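Side-chain contacts in 5-formaminoimidazole-4-carboxamide-1-(beta)-D-ribofuranosyl 5'-monophosphate synthetase (Methanocaldococcus jannaschii, PDB 2R7L), which catalyses the ATP- and formate-dependent formylation of AICAR to FAICAR in purine biosynthesis, without folates: residues I168-S171 with T172-Y176; Y211-P215 with L216-V220. All coordinates share one frame; numbering follows the deposited sequence.

Interaction 1. Residues I168-S171 with T172-Y176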
ATOM      1  N   ILE A 168      22.395 -43.986   3.666  1.00 32.41           N
ATOM      2  CA  ILE A 168      23.758 -43.492   3.500  1.00 34.37           C
ATOM      3  C   ILE A 168      24.744 -44.644   3.688  1.00 36.38           C
ATOM      4  O   ILE A 168      24.571 -45.479   4.578  1.00 29.23           O
ATOM      5  CB  ILE A 168      24.076 -42.403   4.551  1.00 33.36           C
ATOM      6  CG1 ILE A 168      23.111 -41.221   4.400  1.00 37.77           C
ATOM      7  CG2 ILE A 168      25.543 -41.960   4.456  1.00 27.97           C
ATOM      8  CD1 ILE A 168      23.118 -40.269   5.569  1.00 41.89           C
ATOM      9  N   ALA A 169      25.776 -44.687   2.852  1.00 36.77           N
ATOM     10  CA  ALA A 169      26.787 -45.727   2.956  1.00 37.32           C
ATOM     11  C   ALA A 169      28.173 -45.136   2.784  1.00 34.84           C
ATOM     12  O   ALA A 169      28.358 -44.186   2.028  1.00 36.68           O
ATOM     13  CB  ALA A 169      26.536 -46.820   1.921  1.00 41.05           C
ATOM     14  N   SER A 170      29.153 -45.695   3.488  1.00 38.50           N
ATOM     15  CA  SER A 170      30.539 -45.258   3.328  1.00 44.36           C
ATOM     16  C   SER A 170      31.465 -46.358   2.793  1.00 42.69           C
ATOM     17  O   SER A 170      32.670 -46.144   2.649  1.00 41.19           O
ATOM     18  CB  SER A 170      31.087 -44.663   4.629  1.00 50.84           C
ATOM     19  OG  SER A 170      30.572 -43.356   4.853  1.00 57.01           O
ATOM     20  N   SER A 171      30.893 -47.519   2.483  1.00 37.74           N
ATOM     21  CA  SER A 171      31.642 -48.616   1.868  1.00 39.64           C
ATOM     22  C   SER A 171      30.706 -49.575   1.151  1.00 42.06           C
ATOM     23  O   SER A 171      29.488 -49.550   1.359  1.00 42.79           O
ATOM     24  CB  SER A 171      32.447 -49.390   2.916  1.00 38.39           C
ATOM     25  OG  SER A 171      31.587 -49.995   3.872  1.00 37.51           O
ATOM     26  N   THR A 172      31.282 -50.435   0.316  1.00 43.54           N
ATOM     27  CA  THR A 172      30.515 -51.480  -0.349  1.00 41.48           C
ATOM     28  C   THR A 172      29.839 -52.372   0.687  1.00 44.29           C
ATOM     29  O   THR A 172      28.647 -52.675   0.583  1.00 43.69           O
ATOM     30  CB  THR A 172      31.413 -52.331  -1.260  1.00 39.94           C
ATOM     31  OG1 THR A 172      32.134 -51.474  -2.153  1.00 38.24           O
ATOM     32  CG2 THR A 172      30.576 -53.310  -2.070  1.00 38.17           C
ATOM     33  N   GLU A 173      30.609 -52.776   1.693  1.00 50.21           N
ATOM     34  CA  GLU A 173      30.100 -53.604   2.780  1.00 55.43           C
ATOM     35  C   GLU A 173      28.871 -52.982   3.431  1.00 50.65           C
ATOM     36  O   GLU A 173      27.845 -53.650   3.619  1.00 46.81           O
ATOM     37  CB  GLU A 173      31.191 -53.826   3.832  1.00 57.32           C
ATOM     38  CG  GLU A 173      30.704 -54.527   5.090  1.00 67.88           C
ATOM     39  CD  GLU A 173      31.815 -54.776   6.098  1.00 73.57           C
ATOM     40  OE1 GLU A 173      32.851 -54.075   6.038  1.00 77.44           O
ATOM     41  OE2 GLU A 173      31.649 -55.679   6.950  1.00 80.14           O
ATOM     42  N   GLU A 174      28.976 -51.702   3.781  1.00 49.39           N
ATOM     43  CA  GLU A 174      27.865 -51.005   4.417  1.00 41.95           C
ATOM     44  C   GLU A 174      26.636 -50.950   3.513  1.00 38.28           C
ATOM     45  O   GLU A 174      25.505 -51.114   3.975  1.00 34.71           O
ATOM     46  CB  GLU A 174      28.273 -49.599   4.837  1.00 46.52           C
ATOM     47  CG  GLU A 174      27.117 -48.789   5.371  1.00 48.93           C
ATOM     48  CD  GLU A 174      27.563 -47.649   6.254  1.00 48.10           C
ATOM     49  OE1 GLU A 174      28.539 -46.953   5.893  1.00 45.27           O
ATOM     50  OE2 GLU A 174      26.925 -47.454   7.310  1.00 52.00           O
ATOM     51  N   PHE A 175      26.859 -50.738   2.220  1.00 32.87           N
ATOM     52  CA  PHE A 175      25.757 -50.733   1.270  1.00 38.37           C
ATOM     53  C   PHE A 175      24.876 -51.978   1.418  1.00 44.34           C
ATOM     54  O   PHE A 175      23.650 -51.870   1.486  1.00 44.54           O
ATOM     55  CB  PHE A 175      26.270 -50.610  -0.169  1.00 38.49           C
ATOM     56  CG  PHE A 175      25.177 -50.649  -1.201  1.00 44.76           C
ATOM     57  CD1 PHE A 175      24.766 -49.489  -1.840  1.00 45.36           C
ATOM     58  CD2 PHE A 175      24.547 -51.842  -1.519  1.00 44.35           C
ATOM     59  CE1 PHE A 175      23.755 -49.524  -2.781  1.00 44.88           C
ATOM     60  CE2 PHE A 175      23.531 -51.881  -2.456  1.00 44.75           C
ATOM     61  CZ  PHE A 175      23.135 -50.719  -3.089  1.00 42.72           C
ATOM     62  N   TYR A 176      25.498 -53.157   1.466  1.00 45.99           N
ATOM     63  CA  TYR A 176      24.732 -54.407   1.540  1.00 41.39           C
ATOM     64  C   TYR A 176      24.139 -54.649   2.921  1.00 39.35           C
ATOM     65  O   TYR A 176      23.035 -55.182   3.050  1.00 44.21           O
ATOM     66  CB  TYR A 176      25.574 -55.609   1.096  1.00 43.32           C
ATOM     67  CG  TYR A 176      25.998 -55.554  -0.352  1.00 34.57           C
ATOM     68  CD1 TYR A 176      25.067 -55.662  -1.372  1.00 34.25           C
ATOM     69  CD2 TYR A 176      27.330 -55.393  -0.695  1.00 34.91           C
ATOM     70  CE1 TYR A 176      25.449 -55.607  -2.697  1.00 33.61           C
ATOM     71  CE2 TYR A 176      27.721 -55.338  -2.020  1.00 40.17           C
ATOM     72  CZ  TYR A 176      26.774 -55.445  -3.016  1.00 39.43           C
ATOM     73  OH  TYR A 176      27.162 -55.399  -4.343  1.00 41.35           O
TER
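Ser-171 is the N-cap of helix 172-184, and the cap itself is its bond to Glu-174 N in the first turn. The cap lies where strand 167-169, at the edge of an antiparallel sheet of the ATP-grasp region, passes into the helix. Ser-171 OG accepts from Glu-174 N at 3.1 Å, in a fairly straight bond. The hydroxyl is tucked between the backbone N and the carbonyl carbon of its own residue (chi1 63°), which points it forward over the first turn of the helix. Phe-175 N follows with a bond to Ser-171 O at 3.0 Å. The side chain of Glu-174 reaches past Ser-171. Its CG is anti to the backbone N (chi1 174°), and the extended chain carries the carboxylate past Ala-169 to the backbone N of Ser-170. On the way, Glu-174 CG passes 4.0 Å from Ala-169 CB. The same methyl, Ala-169 CB, lies 4.3 Å from Phe-175 CB, and the Phe-175 ring continues inward to meet Phe-167 edge-to-face. Outside the cap, Ser-170 OG bonds to Thr-152 OG1 and Thr-172 OG1 to Pro-146 O. The Glu-174 carboxylate lies near Glu-246 of a second subunit and makes a long, weak ion pair with Lys-178. Glu-174 OE1 accepts from Ser-170 N at 2.8 Å, on its anti side, with the donor 34° out of the carboxylate plane.

Interaction 2. Residues Y211-P215 with L216-V220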
ATOM      1  N   TYR A 211      13.688 -19.996  -9.940  1.00 24.92           N
ATOM      2  CA  TYR A 211      13.887 -19.039 -11.024  1.00 24.30           C
ATOM      3  C   TYR A 211      12.594 -18.864 -11.820  1.00 26.60           C
ATOM      4  O   TYR A 211      11.669 -19.669 -11.715  1.00 26.11           O
ATOM      5  CB  TYR A 211      14.971 -19.514 -12.001  1.00 28.23           C
ATOM      6  CG  TYR A 211      16.341 -19.826 -11.434  1.00 29.32           C
ATOM      7  CD1 TYR A 211      17.392 -18.937 -11.598  1.00 28.93           C
ATOM      8  CD2 TYR A 211      16.596 -21.034 -10.783  1.00 32.51           C
ATOM      9  CE1 TYR A 211      18.656 -19.223 -11.112  1.00 29.78           C
ATOM     10  CE2 TYR A 211      17.857 -21.327 -10.283  1.00 26.57           C
ATOM     11  CZ  TYR A 211      18.881 -20.419 -10.461  1.00 28.21           C
ATOM     12  OH  TYR A 211      20.128 -20.688  -9.977  1.00 31.68           O
ATOM     13  N   PHE A 212      12.554 -17.822 -12.643  1.00 27.02           N
ATOM     14  CA  PHE A 212      11.483 -17.646 -13.614  1.00 30.76           C
ATOM     15  C   PHE A 212      12.113 -17.192 -14.921  1.00 29.81           C
ATOM     16  O   PHE A 212      12.797 -16.166 -14.953  1.00 27.71           O
ATOM     17  CB  PHE A 212      10.467 -16.598 -13.140  1.00 27.95           C
ATOM     18  CG  PHE A 212       9.236 -16.504 -14.010  1.00 24.91           C
ATOM     19  CD1 PHE A 212       8.128 -17.277 -13.741  1.00 19.31           C
ATOM     20  CD2 PHE A 212       9.203 -15.661 -15.114  1.00 24.12           C
ATOM     21  CE1 PHE A 212       6.990 -17.199 -14.537  1.00 22.81           C
ATOM     22  CE2 PHE A 212       8.071 -15.587 -15.917  1.00 22.39           C
ATOM     23  CZ  PHE A 212       6.966 -16.364 -15.627  1.00 22.36           C
ATOM     24  N   TYR A 213      11.926 -17.974 -15.984  1.00 30.56           N
ATOM     25  CA  TYR A 213      12.324 -17.520 -17.316  1.00 30.68           C
ATOM     26  C   TYR A 213      11.134 -16.868 -18.006  1.00 23.00           C
ATOM     27  O   TYR A 213      10.100 -17.501 -18.224  1.00 29.23           O
ATOM     28  CB  TYR A 213      12.865 -18.648 -18.208  1.00 32.31           C
ATOM     29  CG  TYR A 213      13.176 -18.140 -19.609  1.00 32.33           C
ATOM     30  CD1 TYR A 213      14.276 -17.330 -19.842  1.00 27.48           C
ATOM     31  CD2 TYR A 213      12.343 -18.430 -20.683  1.00 31.45           C
ATOM     32  CE1 TYR A 213      14.553 -16.840 -21.121  1.00 27.15           C
ATOM     33  CE2 TYR A 213      12.612 -17.944 -21.953  1.00 21.25           C
ATOM     34  CZ  TYR A 213      13.715 -17.154 -22.163  1.00 26.93           C
ATOM     35  OH  TYR A 213      13.980 -16.675 -23.435  1.00 32.90           O
ATOM     36  N   SER A 214      11.293 -15.598 -18.339  1.00 35.33           N
ATOM     37  CA  SER A 214      10.267 -14.874 -19.058  1.00 33.61           C
ATOM     38  C   SER A 214      10.581 -14.904 -20.544  1.00 25.51           C
ATOM     39  O   SER A 214      11.543 -14.276 -20.976  1.00 24.70           O
ATOM     40  CB  SER A 214      10.226 -13.425 -18.586  1.00 31.47           C
ATOM     41  OG  SER A 214       9.414 -12.663 -19.457  1.00 31.51           O
ATOM     42  N   PRO A 215       9.767 -15.625 -21.326  1.00 23.76           N
ATOM     43  CA  PRO A 215       9.918 -15.696 -22.778  1.00 33.75           C
ATOM     44  C   PRO A 215       9.631 -14.339 -23.419  1.00 45.85           C
ATOM     45  O   PRO A 215      10.200 -14.016 -24.465  1.00 44.45           O
ATOM     46  CB  PRO A 215       8.850 -16.713 -23.211  1.00 32.44           C
ATOM     47  CG  PRO A 215       8.316 -17.319 -21.970  1.00 31.61           C
ATOM     48  CD  PRO A 215       8.622 -16.408 -20.838  1.00 28.20           C
ATOM     49  N   LEU A 216       8.760 -13.551 -22.787  1.00 49.61           N
ATOM     50  CA  LEU A 216       8.446 -12.208 -23.277  1.00 39.06           C
ATOM     51  C   LEU A 216       9.649 -11.287 -23.140  1.00 39.51           C
ATOM     52  O   LEU A 216       9.934 -10.494 -24.034  1.00 41.40           O
ATOM     53  CB  LEU A 216       7.250 -11.609 -22.538  1.00 38.47           C
ATOM     54  CG  LEU A 216       5.999 -12.463 -22.333  1.00 39.10           C
ATOM     55  CD1 LEU A 216       4.892 -11.616 -21.734  1.00 36.39           C
ATOM     56  CD2 LEU A 216       5.536 -13.121 -23.617  1.00 38.94           C
ATOM     57  N   LYS A 217      10.357 -11.388 -22.020  1.00 42.00           N
ATOM     58  CA  LYS A 217      11.518 -10.524 -21.783  1.00 38.67           C
ATOM     59  C   LYS A 217      12.844 -11.185 -22.152  1.00 37.93           C
ATOM     60  O   LYS A 217      13.884 -10.528 -22.153  1.00 37.80           O
ATOM     61  CB  LYS A 217      11.571 -10.078 -20.321  1.00 42.41           C
ATOM     62  CG  LYS A 217      10.413  -9.193 -19.895  1.00 46.52           C
ATOM     63  CD  LYS A 217      10.701  -8.525 -18.563  1.00 49.26           C
ATOM     64  CE  LYS A 217      10.705  -9.526 -17.422  1.00 50.98           C
ATOM     65  NZ  LYS A 217      10.838  -8.850 -16.095  1.00 49.61           N
ATOM     66  N   ASP A 218      12.797 -12.480 -22.464  1.00 40.11           N
ATOM     67  CA  ASP A 218      14.003 -13.290 -22.643  1.00 38.92           C
ATOM     68  C   ASP A 218      14.968 -13.081 -21.483  1.00 34.96           C
ATOM     69  O   ASP A 218      16.096 -12.620 -21.667  1.00 33.73           O
ATOM     70  CB  ASP A 218      14.699 -12.975 -23.971  1.00 46.34           C
ATOM     71  CG  ASP A 218      15.813 -13.960 -24.285  1.00 51.63           C
ATOM     72  OD1 ASP A 218      15.656 -15.155 -23.939  1.00 46.86           O
ATOM     73  OD2 ASP A 218      16.840 -13.537 -24.868  1.00 45.66           O
ATOM     74  N   GLU A 219      14.517 -13.418 -20.283  1.00 35.08           N
ATOM     75  CA  GLU A 219      15.293 -13.140 -19.085  1.00 37.37           C
ATOM     76  C   GLU A 219      15.029 -14.194 -18.021  1.00 33.23           C
ATOM     77  O   GLU A 219      13.892 -14.645 -17.844  1.00 31.40           O
ATOM     78  CB  GLU A 219      14.935 -11.755 -18.543  1.00 43.29           C
ATOM     79  CG  GLU A 219      15.889 -11.210 -17.490  1.00 44.23           C
ATOM     80  CD  GLU A 219      15.221 -10.190 -16.579  1.00 53.72           C
ATOM     81  OE1 GLU A 219      15.927  -9.536 -15.783  1.00 59.17           O
ATOM     82  OE2 GLU A 219      13.982 -10.045 -16.654  1.00 58.88           O
ATOM     83  N   VAL A 220      16.096 -14.596 -17.330  1.00 40.42           N
ATOM     84  CA  VAL A 220      15.991 -15.492 -16.179  1.00 35.58           C
ATOM     85  C   VAL A 220      15.966 -14.637 -14.919  1.00 33.77           C
ATOM     86  O   VAL A 220      16.876 -13.848 -14.680  1.00 29.48           O
ATOM     87  CB  VAL A 220      17.180 -16.481 -16.109  1.00 40.70           C
ATOM     88  CG1 VAL A 220      17.198 -17.208 -14.769  1.00 38.75           C
ATOM     89  CG2 VAL A 220      17.124 -17.476 -17.264  1.00 36.23           C
TER
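Ser-214 OG is held by two groups: it accepts from Lys-217 N at 3.0 Å and also bonds to Glu-346 OE2 on helix 339-353. With OG anti to the backbone N (chi1 169°), the hydroxyl lies beside its own carbonyl carbon and faces the turn ahead. Lys-217 CB packs 3.5 Å from Ser-214 OG. With an alanine here, Lys-217 N would probably be left with little more than its weak bond to Ser-214 O, and the Glu-346 carboxylate without this partner. Two backbone bonds pair Ser-214 with Glu-219: Ser-214 N to Glu-219 O at 2.8 Å, and Glu-219 N to Ser-214 O at 3.2 Å. They close the beta hairpin of strands 205-214 and 219-230. Asp-218 and Glu-219 both face Ser-214, which makes a G1 beta bulge, with Asp-218 in a left-handed backbone conformation. Tyr-213 and Val-220 form the next pair, a non-hydrogen-bonded one. Val-220 CG2 sits at the edge of the Tyr-213 ring, 3.8 Å from Tyr-213 CD1. The other methyl, Val-220 CG1, meets Tyr-211 CD1 at 3.6 Å. Helix 268-285 covers this face through Met-274 and Val-279, and its Lys-283 forms a salt bridge with Asp-218 OD1.

In the fold
From the N terminus, the chain passes through the parallel sheet first and reaches interaction 1 at the end of strand 167-169. There interaction 1 closes the short turn into helix 172-184, tying this helix to the edge of one four-stranded antiparallel sheet. The chain returns to that sheet in strand 197-200. It then enters strand 205-214 of a five-stranded antiparallel sheet, where interaction 2 closes the hairpin with strand 219-230. The two contacts follow in series and neither encloses nor crosses the other. They lie on opposite sides of the chain's centre. The nearest atoms of interaction 1 and interaction 2 are about 25 Å apart. Both also touch the same second subunit of the hexamer.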